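Local coordinates for protein tyrosinase (Aspergillus oryzae, PDB 6JU8) that probably uses a dinuclear copper centre and O2 to oxidise L-tyrosine and L-dopa to L-dopaquinone, a step of melanin biosynthesis, at residues Y149-F152 with A153-A156; K219-H223 with G224-D228; P281-Q284 with D285-R289; A330-N333 with N334-W338. The protein carries 1 engineered substitution. One frame throughout, in Å; residues are numbered along the deposited sequence. Where two conformers were deposited one is given.

Contact 1: residues Y149-F152 with A153-A156; sequences YWDF and ARFA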
loop_
_atom_site.group_PDB
_atom_site.type_symbol
_atom_site.label_atom_id
_atom_site.label_comp_id
_atom_site.label_asym_id
_atom_site.label_seq_id
_atom_site.Cartn_x
_atom_site.Cartn_y
_atom_site.Cartn_z
ATOM N N TYR A 149 -8.369 -14.987 -15.431
ATOM C CA TYR A 149 -7.016 -15.419 -15.073
ATOM C C TYR A 149 -6.070 -14.231 -15.090
ATOM O O TYR A 149 -6.219 -13.297 -15.891
ATOM C CB TYR A 149 -6.516 -16.573 -15.965
ATOM C CG TYR A 149 -6.303 -16.203 -17.413
ATOM C CD1 TYR A 149 -5.073 -15.713 -17.852
ATOM C CD2 TYR A 149 -7.330 -16.360 -18.338
ATOM C CE1 TYR A 149 -4.864 -15.375 -19.180
ATOM C CE2 TYR A 149 -7.141 -16.015 -19.675
ATOM C CZ TYR A 149 -5.912 -15.529 -20.084
ATOM O OH TYR A 149 -5.736 -15.180 -21.410
ATOM N N TRP A 150 -5.057 -14.305 -14.212
ATOM C CA TRP A 150 -3.956 -13.342 -14.275
ATOM C C TRP A 150 -2.813 -13.898 -15.109
ATOM O O TRP A 150 -2.164 -14.876 -14.724
ATOM C CB TRP A 150 -3.460 -13.026 -12.866
ATOM C CG TRP A 150 -2.185 -12.229 -12.854
ATOM C CD1 TRP A 150 -1.873 -11.156 -13.634
ATOM C CD2 TRP A 150 -1.063 -12.478 -11.989
ATOM N NE1 TRP A 150 -0.605 -10.720 -13.315
ATOM C CE2 TRP A 150 -0.088 -11.510 -12.318
ATOM C CE3 TRP A 150 -0.784 -13.428 -11.002
ATOM C CZ2 TRP A 150 1.152 -11.450 -11.680
ATOM C CZ3 TRP A 150 0.451 -13.372 -10.371
ATOM C CH2 TRP A 150 1.402 -12.395 -10.717
ATOM N N ASP A 151 -2.590 -13.278 -16.262
ATOM C CA ASP A 151 -1.492 -13.717 -17.121
ATOM C C ASP A 151 -0.183 -13.112 -16.628
ATOM O O ASP A 151 0.258 -12.037 -17.051
ATOM C CB ASP A 151 -1.744 -13.373 -18.592
ATOM C CG ASP A 151 -0.828 -14.224 -19.479
ATOM O OD1 ASP A 151 0.218 -14.689 -18.998
ATOM O OD2 ASP A 151 -1.209 -14.439 -20.650
ATOM N N PHE A 152 0.438 -13.820 -15.685
ATOM C CA PHE A 152 1.671 -13.334 -15.057
ATOM C C PHE A 152 2.840 -13.293 -16.044
ATOM O O PHE A 152 3.882 -12.696 -15.728
ATOM C CB PHE A 152 2.020 -14.125 -13.789
ATOM C CG PHE A 152 2.136 -15.621 -13.973
ATOM C CD1 PHE A 152 3.160 -16.169 -14.737
ATOM C CD2 PHE A 152 1.207 -16.488 -13.400
ATOM C CE1 PHE A 152 3.249 -17.556 -14.901
ATOM C CE2 PHE A 152 1.294 -17.868 -13.521
ATOM C CZ PHE A 152 2.331 -18.396 -14.290
ATOM N N ALA A 153 2.716 -13.925 -17.211
ATOM C CA ALA A 153 3.794 -14.014 -18.184
ATOM C C ALA A 153 3.586 -13.103 -19.386
ATOM O O ALA A 153 4.446 -13.083 -20.272
ATOM C CB ALA A 153 3.958 -15.457 -18.619
ATOM N N ARG A 154 2.502 -12.345 -19.439
ATOM C CA ARG A 154 2.193 -11.464 -20.555
ATOM C C ARG A 154 2.524 -10.025 -20.172
ATOM O O ARG A 154 2.135 -9.569 -19.096
ATOM C CB ARG A 154 0.699 -11.562 -20.895
ATOM C CG ARG A 154 0.297 -10.746 -22.129
ATOM C CD ARG A 154 -1.192 -10.965 -22.390
ATOM N NE ARG A 154 -1.600 -10.241 -23.586
ATOM C CZ ARG A 154 -2.861 -9.927 -23.870
ATOM N NH1 ARG A 154 -3.844 -10.238 -23.050
ATOM N NH2 ARG A 154 -3.131 -9.272 -24.986
ATOM N N PHE A 155 3.213 -9.277 -21.026
ATOM C CA PHE A 155 3.488 -7.879 -20.714
ATOM C C PHE A 155 2.179 -7.113 -20.625
ATOM O O PHE A 155 1.315 -7.254 -21.505
ATOM C CB PHE A 155 4.362 -7.289 -21.830
ATOM C CG PHE A 155 5.737 -7.911 -21.896
ATOM C CD1 PHE A 155 6.480 -8.160 -20.747
ATOM C CD2 PHE A 155 6.293 -8.246 -23.124
ATOM C CE1 PHE A 155 7.757 -8.679 -20.860
ATOM C CE2 PHE A 155 7.581 -8.753 -23.243
ATOM C CZ PHE A 155 8.321 -8.974 -22.097
ATOM N N ALA A 156 2.003 -6.305 -19.578
ATOM C CA ALA A 156 0.808 -5.495 -19.412
ATOM C C ALA A 156 0.679 -4.474 -20.538
ATOM O O ALA A 156 1.674 -3.921 -21.002
ATOM C CB ALA A 156 0.877 -4.713 -18.100
HETATM O O HOH W 1 1.685 -9.282 -16.499
#
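With CG of Asp-151 trans to its own N (chi1 -162°), the carboxylate swings forward over Ala-153 and Arg-154, and the arginine leaves the backbone with CG also trans to N (chi1 -176°). The two side chains cross at about a right angle, the carboxylate end of Asp-151 against the base of Arg-154: CB of Arg-154 packs on CG of Asp-151 at 3.4 Å. No ion pair forms between them, NE of Arg-154 staying 5.1 Å from OD2 of Asp-151. Two main-chain amides are held, one by the carboxylate and one by the carbonyl of Asp-151. Asp-151 OD1 takes the amide N of Ala-153 at 3.2 Å on its anti side, 25° out of the carboxylate plane, as in an Asx turn, and Asp-151 O accepts Arg-154 N at 3.3 Å, closing a type I beta turn. A water lies within bonding distance of Asp-151 O and, 2.7 Å from the water O, Arg-154 O, though it has more acceptors around it than protons. Phe-152 CD1 lies 4.0 Å from CB of Ala-153. Asp-151 OD2 bonds to the hydroxyl of Tyr-456, and Arg-154 NH1 forms salt bridges with Asp-25 and Asp-28. This buried turn lies between helix 135-144 and strand 178-182, with Phe-152 wedged among helices 283-292, 328-340 and 371-389, its side chain about 6 Å from that of the copper ligand His-332.

Contact 2: residues K219-H223 with G224-D228; sequences KTEEH and GWSFD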
loop_
_atom_site.group_PDB
_atom_site.type_symbol
_atom_site.label_atom_id
_atom_site.label_comp_id
_atom_site.label_asym_id
_atom_site.label_seq_id
_atom_site.Cartn_x
_atom_site.Cartn_y
_atom_site.Cartn_z
ATOM N N LYS A 219 6.155 -21.193 10.351
ATOM C CA LYS A 219 7.614 -21.295 10.406
ATOM C C LYS A 219 8.140 -21.533 8.985
ATOM O O LYS A 219 7.607 -22.391 8.289
ATOM C CB LYS A 219 8.126 -22.389 11.341
ATOM C CG LYS A 219 9.627 -22.306 11.632
ATOM C CD LYS A 219 10.064 -23.487 12.462
ATOM C CE LYS A 219 9.460 -23.568 13.846
ATOM N NZ LYS A 219 9.578 -22.331 14.655
ATOM N N THR A 220 9.122 -20.724 8.619
ATOM C CA THR A 220 9.683 -20.747 7.271
ATOM C C THR A 220 11.196 -20.653 7.371
ATOM O O THR A 220 11.713 -20.108 8.339
ATOM C CB THR A 220 9.195 -19.529 6.456
ATOM O OG1 THR A 220 9.665 -19.583 5.105
ATOM C CG2 THR A 220 9.753 -18.237 7.034
ATOM N N GLU A 221 11.921 -21.164 6.397
ATOM C CA GLU A 221 13.372 -21.030 6.386
ATOM C C GLU A 221 13.788 -19.930 5.407
ATOM O O GLU A 221 13.321 -19.875 4.262
ATOM C CB GLU A 221 14.024 -22.348 5.984
ATOM C CG GLU A 221 13.715 -23.535 6.870
ATOM C CD GLU A 221 14.322 -23.412 8.250
ATOM O OE1 GLU A 221 15.555 -23.284 8.371
ATOM O OE2 GLU A 221 13.536 -23.416 9.214
ATOM N N GLU A 222 14.684 -19.072 5.875
ATOM C CA GLU A 222 15.303 -18.033 5.064
ATOM C C GLU A 222 16.808 -18.103 5.279
ATOM O O GLU A 222 17.242 -18.047 6.443
ATOM C CB GLU A 222 14.777 -16.632 5.412
ATOM C CG GLU A 222 13.275 -16.511 5.260
ATOM C CD GLU A 222 12.714 -15.156 5.573
ATOM O OE1 GLU A 222 13.451 -14.226 5.978
ATOM O OE2 GLU A 222 11.489 -14.946 5.372
ATOM N N HIS A 223 17.594 -18.265 4.223
ATOM C CA HIS A 223 19.044 -18.360 4.332
ATOM C C HIS A 223 19.416 -19.404 5.383
ATOM O O HIS A 223 20.361 -19.240 6.139
ATOM C CB HIS A 223 19.702 -17.008 4.559
ATOM C CG HIS A 223 19.165 -16.053 5.571
ATOM N ND1 HIS A 223 19.465 -16.144 6.916
ATOM C CD2 HIS A 223 18.378 -14.958 5.461
ATOM C CE1 HIS A 223 18.883 -15.178 7.590
ATOM N NE2 HIS A 223 18.207 -14.430 6.724
ATOM N N GLY A 224 18.682 -20.523 5.431
ATOM C CA GLY A 224 18.990 -21.651 6.269
ATOM C C GLY A 224 18.597 -21.513 7.721
ATOM O O GLY A 224 18.857 -22.405 8.527
ATOM N N TRP A 225 17.942 -20.421 8.083
ATOM C CA TRP A 225 17.524 -20.178 9.472
ATOM C C TRP A 225 16.005 -20.119 9.533
ATOM O O TRP A 225 15.366 -19.725 8.556
ATOM C CB TRP A 225 18.050 -18.839 10.004
ATOM C CG TRP A 225 19.520 -18.877 10.294
ATOM C CD1 TRP A 225 20.364 -19.949 10.253
ATOM C CD2 TRP A 225 20.306 -17.749 10.699
ATOM N NE1 TRP A 225 21.635 -19.566 10.593
ATOM C CE2 TRP A 225 21.627 -18.218 10.875
ATOM C CE3 TRP A 225 20.004 -16.405 10.922
ATOM C CZ2 TRP A 225 22.674 -17.377 11.268
ATOM C CZ3 TRP A 225 21.037 -15.563 11.313
ATOM C CH2 TRP A 225 22.346 -16.055 11.483
ATOM N N SER A 226 15.451 -20.443 10.680
ATOM C CA SER A 226 14.007 -20.484 10.878
ATOM C C SER A 226 13.425 -19.144 11.314
ATOM O O SER A 226 13.982 -18.485 12.192
ATOM C CB SER A 226 13.686 -21.498 11.985
ATOM O OG SER A 226 14.180 -22.783 11.671
ATOM N N PHE A 227 12.283 -18.774 10.728
ATOM C CA PHE A 227 11.535 -17.584 11.115
ATOM C C PHE A 227 10.061 -17.937 11.254
ATOM O O PHE A 227 9.538 -18.668 10.419
ATOM C CB PHE A 227 11.711 -16.464 10.073
ATOM C CG PHE A 227 13.148 -16.009 10.046
ATOM C CD1 PHE A 227 13.638 -15.028 10.892
ATOM C CD2 PHE A 227 14.025 -16.651 9.187
ATOM C CE1 PHE A 227 14.983 -14.694 10.892
ATOM C CE2 PHE A 227 15.370 -16.308 9.178
ATOM C CZ PHE A 227 15.846 -15.331 10.020
ATOM N N ASP A 228 9.424 -17.403 12.292
ATOM C CA ASP A 228 7.991 -17.561 12.468
ATOM C C ASP A 228 7.259 -16.365 11.875
ATOM O O ASP A 228 7.181 -15.263 12.432
ATOM C CB ASP A 228 7.683 -17.750 13.953
ATOM C CG ASP A 228 8.318 -19.005 14.525
ATOM O OD1 ASP A 228 8.128 -20.073 13.914
ATOM O OD2 ASP A 228 9.022 -18.937 15.549
HETATM O O HOH W 2 11.902 -20.018 14.665
#
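Backbone ladder bonds join Thr-220 with Phe-227 and Glu-222 with Trp-225, making an antiparallel hairpin closed by a type I' turn over His-223 and Gly-224. Thr-220 N to Phe-227 O and Phe-227 N to Thr-220 O are both 2.8 Å; at the turn, Trp-225 N reaches Glu-222 O at 3.0 Å from above the carbonyl plane. The polar side chains gather on the face of Lys-219, Glu-221, Ser-226 and Asp-228. Lys-219 runs alongside Asp-228, and its chain curls at chi3 (-64°) and chi4 to set NZ 2.8 Å from OD1 of Asp-228, a salt bridge on the syn lone pair. Ser-226 OG donates to Glu-221 OE2 at 2.6 Å, again on a syn lone pair. On the face of Thr-220, Glu-222, Trp-225 and Phe-227, the two aromatic rings are joined by His-223 from the turn in a cluster. His-223 turns its edge to the face of Trp-225, CE1 lying 3.7 Å from CE3 with the planes at 66°, and Phe-227 presents its edge to the face of His-223 at 70°. Glu-222 CB packs on Phe-227 CE2 at 3.8 Å. The hairpin of strands 218-222 and 225-229 lies at the surface, tied inward to the loop after strand 342-343: Ser-345 OG bonds to Glu-222 OE1 and His-223 NE2, and Phe-344 N to Glu-222 OE2.

Contact 3: residues P281-Q284 with D285-R289; sequences PTLQ and DMTFR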
loop_
_atom_site.group_PDB
_atom_site.type_symbol
_atom_site.label_atom_id
_atom_site.label_comp_id
_atom_site.label_asym_id
_atom_site.label_seq_id
_atom_site.Cartn_x
_atom_site.Cartn_y
_atom_site.Cartn_z
ATOM N N PRO A 281 16.429 -17.269 -17.502
ATOM C CA PRO A 281 15.293 -16.737 -18.243
ATOM C C PRO A 281 14.471 -15.753 -17.427
ATOM O O PRO A 281 14.387 -15.832 -16.210
ATOM C CB PRO A 281 14.440 -17.978 -18.534
ATOM C CG PRO A 281 15.406 -19.117 -18.398
ATOM C CD PRO A 281 16.273 -18.726 -17.225
ATOM N N THR A 282 13.839 -14.835 -18.151
ATOM C CA THR A 282 12.770 -14.042 -17.556
ATOM C C THR A 282 11.551 -14.916 -17.245
ATOM O O THR A 282 11.485 -16.082 -17.692
ATOM C CB THR A 282 12.346 -12.935 -18.518
ATOM O OG1 THR A 282 11.791 -13.546 -19.697
ATOM C CG2 THR A 282 13.520 -12.055 -18.948
ATOM N N LEU A 283 10.589 -14.378 -16.487
ATOM C CA LEU A 283 9.380 -15.152 -16.233
ATOM C C LEU A 283 8.651 -15.445 -17.545
ATOM O O LEU A 283 8.108 -16.543 -17.699
ATOM C CB LEU A 283 8.489 -14.455 -15.213
ATOM C CG LEU A 283 7.126 -15.095 -14.933
ATOM C CD1 LEU A 283 7.235 -16.550 -14.475
ATOM C CD2 LEU A 283 6.384 -14.248 -13.880
ATOM N N GLN A 284 8.612 -14.480 -18.485
ATOM C CA GLN A 284 7.919 -14.784 -19.744
ATOM C C GLN A 284 8.635 -15.899 -20.500
ATOM O O GLN A 284 8.000 -16.813 -21.061
ATOM C CB GLN A 284 7.817 -13.534 -20.613
ATOM C CG GLN A 284 7.097 -13.783 -21.936
ATOM C CD GLN A 284 6.906 -12.486 -22.701
ATOM O OE1 GLN A 284 7.711 -12.188 -23.565
ATOM N NE2 GLN A 284 5.879 -11.715 -22.365
ATOM N N ASP A 285 9.966 -15.801 -20.574
ATOM C CA ASP A 285 10.674 -16.848 -21.327
ATOM C C ASP A 285 10.564 -18.204 -20.657
ATOM O O ASP A 285 10.471 -19.243 -21.326
ATOM C CB ASP A 285 12.138 -16.439 -21.530
ATOM C CG ASP A 285 12.814 -17.438 -22.468
ATOM O OD1 ASP A 285 12.277 -17.720 -23.554
ATOM O OD2 ASP A 285 13.895 -17.909 -22.115
ATOM N N MET A 286 10.618 -18.214 -19.318
ATOM C CA MET A 286 10.492 -19.517 -18.632
ATOM C C MET A 286 9.152 -20.150 -18.947
ATOM O O MET A 286 9.031 -21.373 -19.136
ATOM C CB MET A 286 10.664 -19.339 -17.115
ATOM C CG MET A 286 10.931 -20.647 -16.410
ATOM S SD MET A 286 12.592 -21.274 -16.700
ATOM C CE MET A 286 13.472 -20.370 -15.407
ATOM N N THR A 287 8.108 -19.332 -19.014
ATOM C CA THR A 287 6.756 -19.802 -19.335
ATOM C C THR A 287 6.699 -20.283 -20.769
ATOM O O THR A 287 6.119 -21.344 -21.105
ATOM C CB THR A 287 5.748 -18.663 -19.058
ATOM O OG1 THR A 287 5.818 -18.329 -17.666
ATOM C CG2 THR A 287 4.332 -19.144 -19.333
ATOM N N PHE A 288 7.295 -19.542 -21.700
ATOM C CA PHE A 288 7.425 -19.989 -23.087
ATOM C C PHE A 288 8.097 -21.343 -23.187
ATOM O O PHE A 288 7.617 -22.235 -23.896
ATOM C CB PHE A 288 8.210 -18.942 -23.879
ATOM C CG PHE A 288 8.361 -19.289 -25.347
ATOM C CD1 PHE A 288 7.312 -19.200 -26.237
ATOM C CD2 PHE A 288 9.583 -19.742 -25.806
ATOM C CE1 PHE A 288 7.464 -19.543 -27.579
ATOM C CE2 PHE A 288 9.748 -20.042 -27.139
ATOM C CZ PHE A 288 8.704 -19.947 -28.054
ATOM N N ARG A 289 9.206 -21.523 -22.468
ATOM C CA ARG A 289 9.910 -22.807 -22.507
ATOM C C ARG A 289 9.017 -23.926 -21.965
ATOM O O ARG A 289 9.036 -25.045 -22.472
ATOM C CB ARG A 289 11.180 -22.673 -21.656
ATOM C CG ARG A 289 12.246 -21.798 -22.318
ATOM C CD ARG A 289 13.457 -21.661 -21.397
ATOM N NE ARG A 289 14.426 -20.731 -21.973
ATOM C CZ ARG A 289 15.735 -20.812 -21.863
ATOM N NH1 ARG A 289 16.306 -21.784 -21.166
ATOM N NH2 ARG A 289 16.493 -19.897 -22.445
#
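Helix 283-292 starts here, and Thr-282 is its N-cap. Its OG1 accepts the amide N of Asp-285 at 3.0 Å with an N-H...O angle of 164°. That hydroxyl sits between the backbone N and the carbonyl carbon (chi1 64°), which turns it back over the first turn, where it also lies against CB of Asp-285. Pro-281, just before the cap, packs along the side of the helix. Its CD meets the methyl CE of Met-286 at 3.7 Å, the methionine chain being bent at chi2 and chi3 to come round to the ring. The proline CG lies over the centre of one face of the Arg-289 guanidinium, 3.9 Å from CZ. One turn apart on the same helix, Arg-289 NE and Asp-285 OD2 form a salt bridge of 2.9 Å, entered from above the carboxylate plane; Asp-278 holds Arg-289 NH1 as well, and the two acidic residues would be expected to stabilise its charge. Leu-283 O takes two donors from opposite faces of its plane, Thr-287 N at 3.1 Å and Thr-287 OG1 at 2.9 Å. Gln-284 NE2 reaches out to Ala-153 O, and Leu-283 packs on helix 328-340. The whole is a threonine-capped helix N-terminus with a hydrophobic staple between Pro-281 and Met-286, the proline also lying over the guanidinium face of an arginine that an i to i+4 salt bridge helps to orient.

Contact 4: residues A330-N333 with N334-W338; sequences AIHN and NVHNW. With CU (copper (II) ion), chain D.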
loop_
_atom_site.group_PDB
_atom_site.type_symbol
_atom_site.label_atom_id
_atom_site.label_comp_id
_atom_site.label_asym_id
_atom_site.label_seq_id
_atom_site.Cartn_x
_atom_site.Cartn_y
_atom_site.Cartn_z
ATOM N N ALA A 330 7.122 -25.520 -10.133
ATOM C CA ALA A 330 8.276 -24.695 -9.757
ATOM C C ALA A 330 8.070 -23.257 -10.205
ATOM O O ALA A 330 8.382 -22.302 -9.480
ATOM C CB ALA A 330 9.543 -25.313 -10.361
ATOM N N ILE A 331 7.610 -23.046 -11.446
ATOM C CA ILE A 331 7.346 -21.676 -11.890
ATOM C C ILE A 331 6.312 -21.040 -10.963
ATOM O O ILE A 331 6.451 -19.920 -10.468
ATOM C CB ILE A 331 6.868 -21.604 -13.350
ATOM C CG1 ILE A 331 7.974 -22.056 -14.319
ATOM C CG2 ILE A 331 6.384 -20.206 -13.694
ATOM C CD1 ILE A 331 7.541 -22.133 -15.772
ATOM N N HIS A 332 5.215 -21.761 -10.738
ATOM C CA HIS A 332 4.134 -21.317 -9.864
ATOM C C HIS A 332 4.632 -20.952 -8.474
ATOM O O HIS A 332 4.130 -19.981 -7.889
ATOM C CB HIS A 332 3.091 -22.435 -9.803
ATOM C CG HIS A 332 2.434 -22.681 -8.483
ATOM N ND1 HIS A 332 3.001 -23.448 -7.478
ATOM C CD2 HIS A 332 1.214 -22.314 -8.022
ATOM C CE1 HIS A 332 2.158 -23.518 -6.460
ATOM N NE2 HIS A 332 1.047 -22.828 -6.753
ATOM N N ASN A 333 5.587 -21.692 -7.919
ATOM C CA ASN A 333 6.127 -21.430 -6.575
ATOM C C ASN A 333 6.864 -20.107 -6.567
ATOM O O ASN A 333 6.732 -19.323 -5.616
ATOM C CB ASN A 333 7.107 -22.551 -6.214
ATOM C CG ASN A 333 6.476 -23.890 -5.887
ATOM O OD1 ASN A 333 5.267 -24.019 -5.824
ATOM N ND2 ASN A 333 7.341 -24.893 -5.733
ATOM N N ASN A 334 7.663 -19.860 -7.593
ATOM C CA ASN A 334 8.370 -18.584 -7.695
ATOM C C ASN A 334 7.365 -17.445 -7.788
ATOM O O ASN A 334 7.526 -16.406 -7.127
ATOM C CB ASN A 334 9.304 -18.617 -8.904
ATOM C CG ASN A 334 10.588 -19.342 -8.584
ATOM O OD1 ASN A 334 11.490 -18.775 -7.960
ATOM N ND2 ASN A 334 10.705 -20.581 -9.036
ATOM N N VAL A 335 6.324 -17.571 -8.616
ATOM C CA VAL A 335 5.362 -16.469 -8.732
ATOM C C VAL A 335 4.690 -16.217 -7.397
ATOM O O VAL A 335 4.515 -15.056 -6.998
ATOM C CB VAL A 335 4.350 -16.758 -9.855
ATOM C CG1 VAL A 335 3.295 -15.672 -9.869
ATOM C CG2 VAL A 335 5.073 -16.829 -11.190
ATOM N N HIS A 336 4.330 -17.256 -6.628
ATOM C CA HIS A 336 3.820 -17.045 -5.269
ATOM C C HIS A 336 4.782 -16.181 -4.448
ATOM O O HIS A 336 4.380 -15.225 -3.776
ATOM C CB HIS A 336 3.661 -18.388 -4.562
ATOM C CG HIS A 336 2.326 -19.049 -4.672
ATOM N ND1 HIS A 336 1.232 -18.609 -3.951
ATOM C CD2 HIS A 336 1.896 -20.129 -5.366
ATOM C CE1 HIS A 336 0.196 -19.388 -4.186
ATOM N NE2 HIS A 336 0.551 -20.302 -5.073
ATOM N N ASN A 337 6.078 -16.524 -4.492
ATOM C CA ASN A 337 7.057 -15.768 -3.700
ATOM C C ASN A 337 7.102 -14.312 -4.145
ATOM O O ASN A 337 7.178 -13.393 -3.310
ATOM C CB ASN A 337 8.445 -16.388 -3.854
ATOM C CG ASN A 337 8.573 -17.694 -3.094
ATOM O OD1 ASN A 337 7.798 -17.979 -2.190
ATOM N ND2 ASN A 337 9.593 -18.455 -3.486
ATOM N N TRP A 338 7.114 -14.103 -5.459
ATOM C CA TRP A 338 7.319 -12.745 -5.990
ATOM C C TRP A 338 6.102 -11.871 -5.755
ATOM O O TRP A 338 6.243 -10.664 -5.608
ATOM C CB TRP A 338 7.684 -12.800 -7.486
ATOM C CG TRP A 338 8.929 -13.603 -7.729
ATOM C CD1 TRP A 338 9.921 -13.896 -6.843
ATOM C CD2 TRP A 338 9.276 -14.207 -8.979
ATOM N NE1 TRP A 338 10.872 -14.668 -7.476
ATOM C CE2 TRP A 338 10.507 -14.868 -8.778
ATOM C CE3 TRP A 338 8.688 -14.271 -10.254
ATOM C CZ2 TRP A 338 11.166 -15.583 -9.784
ATOM C CZ3 TRP A 338 9.343 -14.975 -11.236
ATOM C CH2 TRP A 338 10.576 -15.622 -11.017
HETATM CU CU CU D . -0.501 -21.773 -5.637
HETATM O O HOH W 3 -0.988 -23.369 -4.095
#
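His-332 and His-336, one helical turn apart, bind the same copper ion through their NE2 atoms. The metal lies 2.2 Å from NE2 of His-332 and 1.9 Å from NE2 of His-336, with a water at 2.3 Å from the copper and His-376 as the third histidine ligand. Convergence on one ion brings the rings into an offset edge-to-face pair: the edge of His-336 points at a face of His-332, planes at 85°, with CD2 of His-336 3.2 Å from NE2 of His-332. Both first torsions depart from staggered values (chi1 142° for His-332, -92° for His-336), as the two rings lean to a common point. In the second shell, ND1 of each ring is held by a main-chain carbonyl, Glu-329 O for His-332 and Met-360 O for His-336; Asn-333 OD1 adds a weak bond to His-332 ND1. These fix the ring rotations and leave NE2 facing the metal. Further out, His-332 O receives His-336 N at 3.0 Å as part of the regular helix. On the helix side away from the copper, Ala-330 O accepts both Asn-334 N and Asn-334 ND2, the latter at 2.9 Å, from opposite faces of the carbonyl plane. A His-x-x-x-His pair on helix 328-340, completed by a histidine of helix 371-389, is the second copper site of the tyrosinase type 3 dicopper centre.

Along the chain the four contacts follow in series, from contact 1 to contact 4, all within the common central domain of tyrosinase. Contacts 1, 3 and 4 form one cluster, their centres 12 to 14 Å apart. Leu-283 of contact 3 packs on Ile-331, Val-335 and Trp-338 of contact 4, so helix 283-292 lies against the copper-binding helix 328-340. The loop of contact 1 fits against both, through Ala-153 on Thr-287 and through Trp-150 and Phe-152 on Val-335. Contact 2, a surface hairpin, stands apart: its centre is about 18 Å from that of contact 4 and about 30 Å from that of contact 1. Contact 4 supplies two copper ligands, and contacts 1 and 3 back the helix that carries them.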